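Local coordinates for protein E1 (Kluyveromyces marxianus, PDB 3VX6) that acts as an E1-like activating enzyme in autophagy, activating ATG12 for conjugation with ATG5 and ATG8 for conjugation with phosphatidylethanolamine, at residues N87-F92 with K135-I140; S164-S169 with G183-A188; A178-G183 with V195-V200. One frame throughout, in Å; residues are numbered along the deposited sequence.

How the interactions relate
From the N terminus, interaction 1 comes first: helix 89-94 meets strand 135-144, and the contact closes an excursion that contains helix 97-114 and strand 123-130. Interactions 2 and 3 follow later and cross, their segments alternating along the chain and overlapping at G183. Interaction 2 closes the loop through strand 177-181, interaction 3 the one through strand 184-186 and helix 190-195. Their centres lie about 8 Å apart, and Q186 N probably bonds to C179 O (2.7 Å). Side by side in space run helix 165-171, strand 184-186, strand 177-181 and strand 198-202, that bond joining the middle two. Interaction 1 belongs to another sheet beyond the chain's centre, about 42 Å away between centres.

Interaction 1: residues N87-F92 with K135-I140; sequences NTIELF and KFYYWI
I89 and F92 set helix 89-94 down on Y137, Y138 and W139 of strand 135-144, an apolar helix-on-sheet contact made of CH-pi approaches. The strand belongs to a mixed sheet, where it forms an antiparallel pair with strand 123-130. The evidence for the side of approach lies in the strand's directions: Y137 and W139 leave the backbone toward the helix, whereas Y138 leaves it away from the helix, its ring meeting F24 edge-to-face.

One CH-pi contact uses the end of I89. Its CD1 stands 3.3 Å from the centroid of the Y137 ring and only 8° off the normal, so the methyl sits over the middle of the ring. With CG1 anti to the backbone N (chi1 -171°) and a bend at chi2, CD1 is brought over that face.

The second contact reverses the roles, the strand giving the CH and the helix the ring. Y137 CB lies over one face of F92, 4.2 Å from the ring centroid, while CZ of F92 comes to 3.7 Å from Y138 CA and to 4.3 Å from W139 CB. K97 adds a cation-pi contact to the F92 ring, and P272 also touches this side chain. Replacing F92 by an alanine would probably leave Y137 CB without its aromatic cover and open a gap between the helix and the backbone at Y138.

The start of the helix is fixed by its own N-cap, T88, whose OG1 accepts from L91 N at 2.9 Å with a nearly straight N-H...O angle of 163°. Beyond the helix, W139 NE1 is satisfied by E263 O. Across the contact, W139 N lies at the rim of the F92 ring, close to its plane, 4.1 Å from CZ.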
ATOM      1  N   ASN A  87      11.260 -18.718   9.684  1.00 42.40           N
ATOM      2  CA  ASN A  87      12.250 -19.211  10.628  1.00 43.75           C
ATOM      3  C   ASN A  87      13.478 -19.805   9.967  1.00 42.87           C
ATOM      4  O   ASN A  87      14.525 -19.932  10.597  1.00 43.12           O
ATOM      5  CB  ASN A  87      11.607 -20.235  11.578  1.00 47.21           C
ATOM      6  CG  ASN A  87      10.675 -21.214  10.858  1.00 51.50           C
ATOM      7  OD1 ASN A  87      10.392 -21.077   9.657  1.00 52.41           O
ATOM      8  ND2 ASN A  87      10.180 -22.202  11.601  1.00 51.60           N
ATOM      9  N   THR A  88      13.363 -20.166   8.697  1.00 40.69           N
ATOM     10  CA  THR A  88      14.507 -20.734   8.010  1.00 41.95           C
ATOM     11  C   THR A  88      14.665 -20.082   6.653  1.00 42.38           C
ATOM     12  O   THR A  88      13.679 -19.641   6.055  1.00 43.80           O
ATOM     13  CB  THR A  88      14.374 -22.269   7.819  1.00 42.50           C
ATOM     14  OG1 THR A  88      13.773 -22.552   6.549  1.00 44.02           O
ATOM     15  CG2 THR A  88      13.524 -22.872   8.924  1.00 43.16           C
ATOM     16  N   ILE A  89      15.908 -20.016   6.179  1.00 41.46           N
ATOM     17  CA  ILE A  89      16.217 -19.414   4.886  1.00 40.26           C
ATOM     18  C   ILE A  89      15.522 -20.178   3.759  1.00 40.24           C
ATOM     19  O   ILE A  89      15.089 -19.589   2.777  1.00 41.41           O
ATOM     20  CB  ILE A  89      17.751 -19.410   4.623  1.00 41.12           C
ATOM     21  CG1 ILE A  89      18.083 -18.591   3.373  1.00 43.33           C
ATOM     22  CG2 ILE A  89      18.252 -20.829   4.409  1.00 39.26           C
ATOM     23  CD1 ILE A  89      18.037 -17.097   3.574  1.00 46.48           C
ATOM     24  N   GLU A  90      15.411 -21.492   3.903  1.00 41.02           N
ATOM     25  CA  GLU A  90      14.769 -22.310   2.884  1.00 41.83           C
ATOM     26  C   GLU A  90      13.275 -22.032   2.818  1.00 41.22           C
ATOM     27  O   GLU A  90      12.702 -21.972   1.730  1.00 41.02           O
ATOM     28  CB  GLU A  90      15.016 -23.797   3.147  1.00 43.73           C
ATOM     29  CG  GLU A  90      16.471 -24.210   3.015  1.00 46.21           C
ATOM     30  CD  GLU A  90      17.210 -24.252   4.347  1.00 49.04           C
ATOM     31  OE1 GLU A  90      16.916 -23.432   5.247  1.00 49.49           O
ATOM     32  OE2 GLU A  90      18.112 -25.108   4.488  1.00 52.00           O
ATOM     33  N   LEU A  91      12.644 -21.864   3.977  1.00 39.90           N
ATOM     34  CA  LEU A  91      11.221 -21.561   4.021  1.00 38.11           C
ATOM     35  C   LEU A  91      10.990 -20.204   3.381  1.00 37.69           C
ATOM     36  O   LEU A  91       9.991 -19.973   2.692  1.00 37.00           O
ATOM     37  CB  LEU A  91      10.724 -21.567   5.463  1.00 37.12           C
ATOM     38  CG  LEU A  91      10.545 -23.015   5.910  1.00 38.24           C
ATOM     39  CD1 LEU A  91       9.876 -23.109   7.277  1.00 36.71           C
ATOM     40  CD2 LEU A  91       9.707 -23.717   4.847  1.00 37.17           C
ATOM     41  N   PHE A  92      11.937 -19.307   3.620  1.00 38.25           N
ATOM     42  CA  PHE A  92      11.896 -17.968   3.064  1.00 36.83           C
ATOM     43  C   PHE A  92      12.089 -18.088   1.555  1.00 36.10           C
ATOM     44  O   PHE A  92      11.332 -17.517   0.781  1.00 35.90           O
ATOM     45  CB  PHE A  92      13.011 -17.125   3.684  1.00 36.71           C
ATOM     46  CG  PHE A  92      13.087 -15.736   3.143  1.00 35.95           C
ATOM     47  CD1 PHE A  92      12.228 -14.740   3.612  1.00 34.93           C
ATOM     48  CD2 PHE A  92      14.008 -15.421   2.152  1.00 34.56           C
ATOM     49  CE1 PHE A  92      12.287 -13.443   3.102  1.00 33.21           C
ATOM     50  CE2 PHE A  92      14.076 -14.132   1.635  1.00 36.11           C
ATOM     51  CZ  PHE A  92      13.209 -13.138   2.113  1.00 34.92           C
ATOM     52  N   LYS A 135      22.621 -12.216   9.390  1.00 66.52           N
ATOM     53  CA  LYS A 135      22.231 -11.713   8.080  1.00 65.01           C
ATOM     54  C   LYS A 135      20.709 -11.731   8.050  1.00 64.07           C
ATOM     55  O   LYS A 135      20.085 -12.705   8.462  1.00 62.82           O
ATOM     56  CB  LYS A 135      22.788 -12.622   6.984  1.00 65.95           C
ATOM     57  CG  LYS A 135      24.280 -12.906   7.115  1.00 66.28           C
ATOM     58  CD  LYS A 135      24.738 -14.010   6.169  1.00 66.93           C
ATOM     59  CE  LYS A 135      26.204 -14.377   6.410  1.00 66.40           C
ATOM     60  NZ  LYS A 135      26.639 -15.547   5.588  1.00 64.85           N
ATOM     61  N   PHE A 136      20.113 -10.652   7.557  1.00 62.88           N
ATOM     62  CA  PHE A 136      18.661 -10.549   7.514  1.00 60.36           C
ATOM     63  C   PHE A 136      18.092 -10.465   6.121  1.00 57.86           C
ATOM     64  O   PHE A 136      18.173  -9.429   5.483  1.00 56.57           O
ATOM     65  CB  PHE A 136      18.218  -9.332   8.307  1.00 60.59           C
ATOM     66  CG  PHE A 136      18.636  -9.383   9.730  1.00 63.37           C
ATOM     67  CD1 PHE A 136      17.741  -9.786  10.719  1.00 64.56           C
ATOM     68  CD2 PHE A 136      19.947  -9.088  10.087  1.00 63.59           C
ATOM     69  CE1 PHE A 136      18.144  -9.895  12.043  1.00 63.49           C
ATOM     70  CE2 PHE A 136      20.361  -9.195  11.406  1.00 64.02           C
ATOM     71  CZ  PHE A 136      19.455  -9.601  12.387  1.00 64.08           C
ATOM     72  N   TYR A 137      17.500 -11.565   5.667  1.00 55.83           N
ATOM     73  CA  TYR A 137      16.886 -11.633   4.355  1.00 53.82           C
ATOM     74  C   TYR A 137      15.433 -11.168   4.492  1.00 53.14           C
ATOM     75  O   TYR A 137      14.718 -11.614   5.384  1.00 54.36           O
ATOM     76  CB  TYR A 137      16.925 -13.073   3.853  1.00 54.13           C
ATOM     77  CG  TYR A 137      18.307 -13.691   3.897  1.00 57.79           C
ATOM     78  CD1 TYR A 137      19.023 -13.943   2.724  1.00 58.56           C
ATOM     79  CD2 TYR A 137      18.919 -13.995   5.119  1.00 59.37           C
ATOM     80  CE1 TYR A 137      20.317 -14.482   2.766  1.00 59.87           C
ATOM     81  CE2 TYR A 137      20.215 -14.532   5.172  1.00 59.38           C
ATOM     82  CZ  TYR A 137      20.903 -14.769   3.993  1.00 59.98           C
ATOM     83  OH  TYR A 137      22.183 -15.262   4.044  1.00 61.34           O
ATOM     84  N   TYR A 138      14.992 -10.255   3.637  1.00 50.59           N
ATOM     85  CA  TYR A 138      13.611  -9.808   3.711  1.00 48.54           C
ATOM     86  C   TYR A 138      13.067  -9.380   2.373  1.00 47.37           C
ATOM     87  O   TYR A 138      13.810  -9.140   1.420  1.00 46.04           O
ATOM     88  CB  TYR A 138      13.442  -8.656   4.686  1.00 49.18           C
ATOM     89  CG  TYR A 138      14.187  -7.418   4.299  1.00 50.47           C
ATOM     90  CD1 TYR A 138      15.575  -7.385   4.354  1.00 50.36           C
ATOM     91  CD2 TYR A 138      13.505  -6.256   3.926  1.00 51.95           C
ATOM     92  CE1 TYR A 138      16.273  -6.232   4.056  1.00 53.71           C
ATOM     93  CE2 TYR A 138      14.195  -5.085   3.624  1.00 52.78           C
ATOM     94  CZ  TYR A 138      15.585  -5.083   3.693  1.00 53.85           C
ATOM     95  OH  TYR A 138      16.307  -3.944   3.411  1.00 53.15           O
ATOM     96  N   TRP A 139      11.746  -9.284   2.321  1.00 44.65           N
ATOM     97  CA  TRP A 139      11.065  -8.901   1.114  1.00 41.02           C
ATOM     98  C   TRP A 139       9.760  -8.229   1.482  1.00 40.43           C
ATOM     99  O   TRP A 139       8.907  -8.820   2.151  1.00 39.25           O
ATOM    100  CB  TRP A 139      10.787 -10.133   0.276  1.00 39.97           C
ATOM    101  CG  TRP A 139      10.709  -9.837  -1.168  1.00 41.16           C
ATOM    102  CD1 TRP A 139      10.623  -8.606  -1.752  1.00 40.69           C
ATOM    103  CD2 TRP A 139      10.733 -10.787  -2.233  1.00 41.61           C
ATOM    104  NE1 TRP A 139      10.596  -8.734  -3.115  1.00 40.93           N
ATOM    105  CE2 TRP A 139      10.663 -10.063  -3.439  1.00 40.25           C
ATOM    106  CE3 TRP A 139      10.806 -12.184  -2.285  1.00 41.50           C
ATOM    107  CZ2 TRP A 139      10.664 -10.687  -4.687  1.00 40.52           C
ATOM    108  CZ3 TRP A 139      10.808 -12.804  -3.527  1.00 41.27           C
ATOM    109  CH2 TRP A 139      10.738 -12.054  -4.711  1.00 39.44           C
ATOM    110  N   ILE A 140       9.606  -6.985   1.050  1.00 39.76           N
ATOM    111  CA  ILE A 140       8.391  -6.255   1.345  1.00 38.78           C
ATOM    112  C   ILE A 140       7.561  -6.143   0.086  1.00 39.36           C
ATOM    113  O   ILE A 140       8.099  -6.117  -1.027  1.00 39.97           O
ATOM    114  CB  ILE A 140       8.696  -4.845   1.870  1.00 37.62           C
ATOM    115  CG1 ILE A 140       9.589  -4.939   3.109  1.00 36.75           C
ATOM    116  CG2 ILE A 140       7.400  -4.128   2.210  1.00 36.03           C
ATOM    117  CD1 ILE A 140       9.957  -3.597   3.725  1.00 35.47           C
TER

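Interaction 2: residues S164-S169 with G183-A188; sequences SDISVS and GVIQKA
I166 and S169 of helix 165-171 meet I185, with G183 and V184 completing the other side, and the contact rests on apolar packing and van der Waals approaches, without a hydrogen bond between the segments.

The isoleucine pair supplies the apolar part. I166 CD1 reaches I185 CG1 at 3.4 Å, the two side chains crossing obliquely. I166 leaves the backbone alongside the strand rather than at it; with CG1 anti to the backbone N (chi1 -173°) and a bend at chi2, its end methyl swings over, which also sets CD1 near V184 CA at 4.3 Å. I185, by contrast, is directed at the helix from its CB onward, and its extended chain brings CD1 up against both the carbonyl oxygen of I166 and the side chain of S169.

Approaches of carbon to oxygen form the second group. I185 CD1 lies 3.5 Å from S169 OG, and I166 CD1 also borders the carbonyl oxygen of G183.

Backbone order within the helix is supported by V168 N, which donates to S164 O at 2.7 Å. On its far side S167 turns away and bonds through OG to A161 O.

The axes run 8.6 Å apart at 22°, nearly parallel: a short surface helix packed along strand 184-186, one of the two outermost strands of a six-stranded mixed sheet, as in alpha/beta layer packing.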
ATOM      1  N   SER A 164      -7.201  23.855  -1.729  1.00 68.59           N
ATOM      2  CA  SER A 164      -8.649  23.808  -1.881  1.00 68.08           C
ATOM      3  C   SER A 164      -9.342  23.634  -0.535  1.00 67.88           C
ATOM      4  O   SER A 164      -8.816  22.978   0.361  1.00 67.37           O
ATOM      5  CB  SER A 164      -9.039  22.659  -2.806  1.00 68.39           C
ATOM      6  OG  SER A 164     -10.444  22.605  -2.974  1.00 71.68           O
ATOM      7  N   ASP A 165     -10.513  24.241  -0.380  1.00 68.02           N
ATOM      8  CA  ASP A 165     -11.249  24.097   0.870  1.00 67.97           C
ATOM      9  C   ASP A 165     -11.531  22.618   1.042  1.00 66.35           C
ATOM     10  O   ASP A 165     -11.460  22.091   2.152  1.00 65.94           O
ATOM     11  CB  ASP A 165     -12.574  24.868   0.836  1.00 70.32           C
ATOM     12  CG  ASP A 165     -12.442  26.283   1.369  1.00 72.50           C
ATOM     13  OD1 ASP A 165     -11.879  27.145   0.661  1.00 74.80           O
ATOM     14  OD2 ASP A 165     -12.897  26.530   2.505  1.00 73.53           O
ATOM     15  N   ILE A 166     -11.843  21.959  -0.076  1.00 64.08           N
ATOM     16  CA  ILE A 166     -12.139  20.531  -0.089  1.00 60.45           C
ATOM     17  C   ILE A 166     -10.853  19.716   0.080  1.00 58.73           C
ATOM     18  O   ILE A 166     -10.868  18.661   0.709  1.00 57.82           O
ATOM     19  CB  ILE A 166     -12.860  20.123  -1.406  1.00 59.82           C
ATOM     20  CG1 ILE A 166     -13.326  18.667  -1.322  1.00 57.30           C
ATOM     21  CG2 ILE A 166     -11.948  20.330  -2.599  1.00 58.99           C
ATOM     22  CD1 ILE A 166     -14.456  18.452  -0.342  1.00 56.09           C
ATOM     23  N   SER A 167      -9.744  20.204  -0.473  1.00 56.55           N
ATOM     24  CA  SER A 167      -8.468  19.505  -0.340  1.00 55.48           C
ATOM     25  C   SER A 167      -8.090  19.513   1.128  1.00 56.82           C
ATOM     26  O   SER A 167      -7.822  18.466   1.719  1.00 58.15           O
ATOM     27  CB  SER A 167      -7.366  20.202  -1.136  1.00 54.68           C
ATOM     28  OG  SER A 167      -7.506  19.987  -2.525  1.00 54.34           O
ATOM     29  N   VAL A 168      -8.059  20.715   1.701  1.00 56.45           N
ATOM     30  CA  VAL A 168      -7.733  20.919   3.111  1.00 54.70           C
ATOM     31  C   VAL A 168      -8.664  20.075   3.963  1.00 54.25           C
ATOM     32  O   VAL A 168      -8.295  19.609   5.033  1.00 54.09           O
ATOM     33  CB  VAL A 168      -7.915  22.403   3.513  1.00 54.93           C
ATOM     34  CG1 VAL A 168      -7.686  22.573   5.007  1.00 53.38           C
ATOM     35  CG2 VAL A 168      -6.955  23.278   2.716  1.00 53.70           C
ATOM     36  N   SER A 169      -9.883  19.895   3.474  1.00 54.76           N
ATOM     37  CA  SER A 169     -10.897  19.105   4.158  1.00 54.97           C
ATOM     38  C   SER A 169     -10.445  17.647   4.217  1.00 55.39           C
ATOM     39  O   SER A 169     -10.725  16.932   5.188  1.00 55.80           O
ATOM     40  CB  SER A 169     -12.226  19.226   3.404  1.00 55.18           C
ATOM     41  OG  SER A 169     -13.213  18.354   3.924  1.00 58.24           O
ATOM     42  N   GLY A 183     -20.088  17.209  -2.899  1.00 44.43           N
ATOM     43  CA  GLY A 183     -19.088  18.209  -2.573  1.00 42.61           C
ATOM     44  C   GLY A 183     -18.426  18.081  -1.229  1.00 42.69           C
ATOM     45  O   GLY A 183     -17.453  18.777  -0.963  1.00 42.85           O
ATOM     46  N   VAL A 184     -18.940  17.203  -0.378  1.00 42.94           N
ATOM     47  CA  VAL A 184     -18.354  17.025   0.943  1.00 44.18           C
ATOM     48  C   VAL A 184     -17.621  15.687   1.051  1.00 44.93           C
ATOM     49  O   VAL A 184     -18.121  14.646   0.623  1.00 44.63           O
ATOM     50  CB  VAL A 184     -19.439  17.136   2.063  1.00 43.61           C
ATOM     51  CG1 VAL A 184     -20.306  18.347   1.805  1.00 44.16           C
ATOM     52  CG2 VAL A 184     -20.304  15.893   2.116  1.00 43.57           C
ATOM     53  N   ILE A 185     -16.417  15.728   1.611  1.00 46.40           N
ATOM     54  CA  ILE A 185     -15.609  14.529   1.792  1.00 46.85           C
ATOM     55  C   ILE A 185     -16.294  13.559   2.737  1.00 45.83           C
ATOM     56  O   ILE A 185     -16.675  13.919   3.838  1.00 44.56           O
ATOM     57  CB  ILE A 185     -14.216  14.900   2.327  1.00 47.94           C
ATOM     58  CG1 ILE A 185     -13.458  15.629   1.224  1.00 50.12           C
ATOM     59  CG2 ILE A 185     -13.453  13.662   2.757  1.00 47.92           C
ATOM     60  CD1 ILE A 185     -12.077  16.005   1.598  1.00 54.35           C
ATOM     61  N   GLN A 186     -16.451  12.324   2.284  1.00 46.63           N
ATOM     62  CA  GLN A 186     -17.105  11.279   3.058  1.00 47.55           C
ATOM     63  C   GLN A 186     -16.253  10.005   3.054  1.00 48.46           C
ATOM     64  O   GLN A 186     -15.428   9.797   2.159  1.00 47.55           O
ATOM     65  CB  GLN A 186     -18.481  10.978   2.452  1.00 47.61           C
ATOM     66  CG  GLN A 186     -19.408  12.173   2.392  1.00 48.72           C
ATOM     67  CD  GLN A 186     -19.923  12.570   3.757  1.00 50.02           C
ATOM     68  OE1 GLN A 186     -20.713  13.501   3.891  1.00 48.64           O
ATOM     69  NE2 GLN A 186     -19.481  11.853   4.785  1.00 52.97           N
ATOM     70  N   LYS A 187     -16.459   9.144   4.045  1.00 49.20           N
ATOM     71  CA  LYS A 187     -15.693   7.909   4.117  1.00 51.05           C
ATOM     72  C   LYS A 187     -15.895   7.069   2.853  1.00 50.90           C
ATOM     73  O   LYS A 187     -17.009   6.951   2.343  1.00 49.46           O
ATOM     74  CB  LYS A 187     -16.104   7.109   5.353  1.00 53.63           C
ATOM     75  CG  LYS A 187     -15.791   7.818   6.661  1.00 55.26           C
ATOM     76  CD  LYS A 187     -16.187   6.987   7.863  1.00 57.46           C
ATOM     77  CE  LYS A 187     -15.932   7.771   9.142  1.00 59.06           C
ATOM     78  NZ  LYS A 187     -16.434   7.074  10.368  1.00 59.84           N
ATOM     79  N   ALA A 188     -14.805   6.495   2.354  1.00 50.30           N
ATOM     80  CA  ALA A 188     -14.850   5.665   1.154  1.00 50.10           C
ATOM     81  C   ALA A 188     -15.571   4.348   1.429  1.00 50.00           C
ATOM     82  O   ALA A 188     -15.064   3.272   1.117  1.00 51.78           O
ATOM     83  CB  ALA A 188     -13.451   5.382   0.659  1.00 48.27           C
TER

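Interaction 3: residues A178-G183 with V195-V200; sequences ACVISG and VCEKVV
A178 and V200 open an antiparallel strand pair, 178-181 with 198-200, whose segment axes lie 141° apart in direction. A178 N donates to V200 O at 2.6 Å in the carbonyl plane, and V200 N returns a bond to A178 O; C179 and V199 form the next, non-hydrogen-bonded pair. At V180 the register slips: its N gives to K198 O (2.8 Å), but its O accepts a hydrogen bond from E197 N (2.8 Å) instead of from K198 N. Two residues thus stand opposite one, and E197 has a helical backbone conformation, consistent with a classic beta bulge.

On the sheet face that carries A178, V180, K198 and V200, V180 CG2 packs 3.7 Å from V200 CG1 and lies beside the extended K198 chain, which continues to a salt bridge with E244. C179 and V199 occupy the other face: C179 touches N192 of helix 190-195, V199 that helix and helix 215-225. Next to them C179 SG touches C196 CB at 3.7 Å, and at the strand end I181 CD1 meets V195 CG2 at 3.8 Å.

The polar side-chain contact is made by E197. Its chain bends at chi2 (87°) back to the turn, presenting the carboxylate to two backbone N-H groups. S182 N bonds to OE2 at 2.9 Å on the syn side, almost straight (174°) and slightly out of the carboxylate plane, while G183 N gives OE1 a weak bond of 3.3 Å. E197 therefore grips the turn mainly through S182 N.

S182 and G183 both have positive phi, as in a type I' turn; they form the two-residue tip of the beta hairpin 177-181/184-186, whose first arm pairs with strand 198-202 and whose second forms an edge of the six-stranded mixed sheet.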
ATOM      1  N   ALA A 178     -10.517   8.698   0.615  1.00 38.35           N
ATOM      2  CA  ALA A 178     -11.858   9.123   0.981  1.00 39.92           C
ATOM      3  C   ALA A 178     -12.637   9.283  -0.315  1.00 41.33           C
ATOM      4  O   ALA A 178     -12.135   8.966  -1.396  1.00 42.38           O
ATOM      5  CB  ALA A 178     -11.808  10.450   1.746  1.00 37.36           C
ATOM      6  N   CYS A 179     -13.871   9.744  -0.215  1.00 41.79           N
ATOM      7  CA  CYS A 179     -14.651   9.957  -1.411  1.00 43.69           C
ATOM      8  C   CYS A 179     -15.378  11.268  -1.239  1.00 44.55           C
ATOM      9  O   CYS A 179     -15.317  11.887  -0.177  1.00 44.33           O
ATOM     10  CB  CYS A 179     -15.636   8.806  -1.653  1.00 45.14           C
ATOM     11  SG  CYS A 179     -17.046   8.707  -0.534  1.00 50.01           S
ATOM     12  N   VAL A 180     -16.042  11.714  -2.294  1.00 45.87           N
ATOM     13  CA  VAL A 180     -16.768  12.964  -2.229  1.00 45.16           C
ATOM     14  C   VAL A 180     -18.220  12.689  -2.582  1.00 45.44           C
ATOM     15  O   VAL A 180     -18.511  11.995  -3.553  1.00 46.61           O
ATOM     16  CB  VAL A 180     -16.168  13.991  -3.192  1.00 44.06           C
ATOM     17  CG1 VAL A 180     -16.712  15.365  -2.871  1.00 45.12           C
ATOM     18  CG2 VAL A 180     -14.652  13.985  -3.082  1.00 44.03           C
ATOM     19  N   ILE A 181     -19.127  13.201  -1.756  1.00 44.98           N
ATOM     20  CA  ILE A 181     -20.558  13.022  -1.966  1.00 43.42           C
ATOM     21  C   ILE A 181     -21.227  14.374  -1.797  1.00 43.64           C
ATOM     22  O   ILE A 181     -21.334  14.900  -0.687  1.00 44.02           O
ATOM     23  CB  ILE A 181     -21.162  12.042  -0.954  1.00 42.23           C
ATOM     24  CG1 ILE A 181     -20.442  10.698  -1.040  1.00 40.22           C
ATOM     25  CG2 ILE A 181     -22.653  11.878  -1.225  1.00 41.85           C
ATOM     26  CD1 ILE A 181     -21.131   9.603  -0.282  1.00 38.90           C
ATOM     27  N   SER A 182     -21.668  14.939  -2.908  1.00 43.93           N
ATOM     28  CA  SER A 182     -22.307  16.243  -2.883  1.00 45.02           C
ATOM     29  C   SER A 182     -21.327  17.314  -2.431  1.00 45.01           C
ATOM     30  O   SER A 182     -21.684  18.205  -1.663  1.00 46.97           O
ATOM     31  CB  SER A 182     -23.528  16.237  -1.961  1.00 44.19           C
ATOM     32  OG  SER A 182     -24.538  15.378  -2.459  1.00 45.60           O
ATOM     33  N   GLY A 183     -20.088  17.209  -2.899  1.00 44.43           N
ATOM     34  CA  GLY A 183     -19.088  18.209  -2.573  1.00 42.61           C
ATOM     35  C   GLY A 183     -18.426  18.081  -1.229  1.00 42.69           C
ATOM     36  O   GLY A 183     -17.453  18.777  -0.963  1.00 42.85           O
ATOM     37  N   VAL A 195     -22.534   6.045  -4.617  1.00 42.28           N
ATOM     38  CA  VAL A 195     -23.109   7.341  -4.977  1.00 40.93           C
ATOM     39  C   VAL A 195     -22.122   8.507  -5.016  1.00 41.68           C
ATOM     40  O   VAL A 195     -22.475   9.602  -5.448  1.00 42.85           O
ATOM     41  CB  VAL A 195     -24.259   7.737  -4.005  1.00 40.93           C
ATOM     42  CG1 VAL A 195     -25.201   6.559  -3.804  1.00 39.95           C
ATOM     43  CG2 VAL A 195     -23.691   8.200  -2.670  1.00 39.89           C
ATOM     44  N   CYS A 196     -20.894   8.292  -4.565  1.00 41.92           N
ATOM     45  CA  CYS A 196     -19.918   9.379  -4.561  1.00 42.85           C
ATOM     46  C   CYS A 196     -19.537   9.796  -5.979  1.00 43.15           C
ATOM     47  O   CYS A 196     -19.618   8.995  -6.913  1.00 42.81           O
ATOM     48  CB  CYS A 196     -18.659   8.965  -3.809  1.00 43.87           C
ATOM     49  SG  CYS A 196     -17.674   7.743  -4.686  1.00 45.15           S
ATOM     50  N   GLU A 197     -19.121  11.052  -6.127  1.00 43.12           N
ATOM     51  CA  GLU A 197     -18.725  11.590  -7.423  1.00 43.49           C
ATOM     52  C   GLU A 197     -17.325  11.122  -7.712  1.00 43.87           C
ATOM     53  O   GLU A 197     -16.930  10.980  -8.873  1.00 44.62           O
ATOM     54  CB  GLU A 197     -18.703  13.124  -7.420  1.00 44.09           C
ATOM     55  CG  GLU A 197     -20.031  13.790  -7.213  1.00 45.00           C
ATOM     56  CD  GLU A 197     -20.365  13.976  -5.757  1.00 45.73           C
ATOM     57  OE1 GLU A 197     -19.616  14.715  -5.071  1.00 44.59           O
ATOM     58  OE2 GLU A 197     -21.377  13.384  -5.308  1.00 47.15           O
ATOM     59  N   LYS A 198     -16.573  10.901  -6.638  1.00 43.72           N
ATOM     60  CA  LYS A 198     -15.201  10.473  -6.767  1.00 41.95           C
ATOM     61  C   LYS A 198     -14.568  10.023  -5.478  1.00 41.41           C
ATOM     62  O   LYS A 198     -15.155  10.125  -4.406  1.00 42.25           O
ATOM     63  CB  LYS A 198     -14.369  11.598  -7.373  1.00 43.88           C
ATOM     64  CG  LYS A 198     -14.535  12.938  -6.715  1.00 43.19           C
ATOM     65  CD  LYS A 198     -14.074  14.019  -7.672  1.00 43.80           C
ATOM     66  CE  LYS A 198     -14.138  15.403  -7.046  1.00 44.59           C
ATOM     67  NZ  LYS A 198     -13.896  16.457  -8.070  1.00 41.52           N
ATOM     68  N   VAL A 199     -13.353   9.512  -5.622  1.00 40.03           N
ATOM     69  CA  VAL A 199     -12.539   9.017  -4.532  1.00 37.70           C
ATOM     70  C   VAL A 199     -11.287   9.867  -4.433  1.00 36.52           C
ATOM     71  O   VAL A 199     -10.641  10.137  -5.438  1.00 36.11           O
ATOM     72  CB  VAL A 199     -12.127   7.563  -4.795  1.00 38.78           C
ATOM     73  CG1 VAL A 199     -11.024   7.129  -3.815  1.00 38.84           C
ATOM     74  CG2 VAL A 199     -13.351   6.672  -4.678  1.00 39.91           C
ATOM     75  N   VAL A 200     -10.948  10.295  -3.224  1.00 36.47           N
ATOM     76  CA  VAL A 200      -9.754  11.105  -3.014  1.00 36.19           C
ATOM     77  C   VAL A 200      -8.709  10.222  -2.340  1.00 37.17           C
ATOM     78  O   VAL A 200      -8.983   9.550  -1.345  1.00 37.56           O
ATOM     79  CB  VAL A 200     -10.069  12.368  -2.172  1.00 34.90           C
ATOM     80  CG1 VAL A 200     -11.046  13.233  -2.925  1.00 34.77           C
ATOM     81  CG2 VAL A 200     -10.668  11.991  -0.841  1.00 33.01           C
TER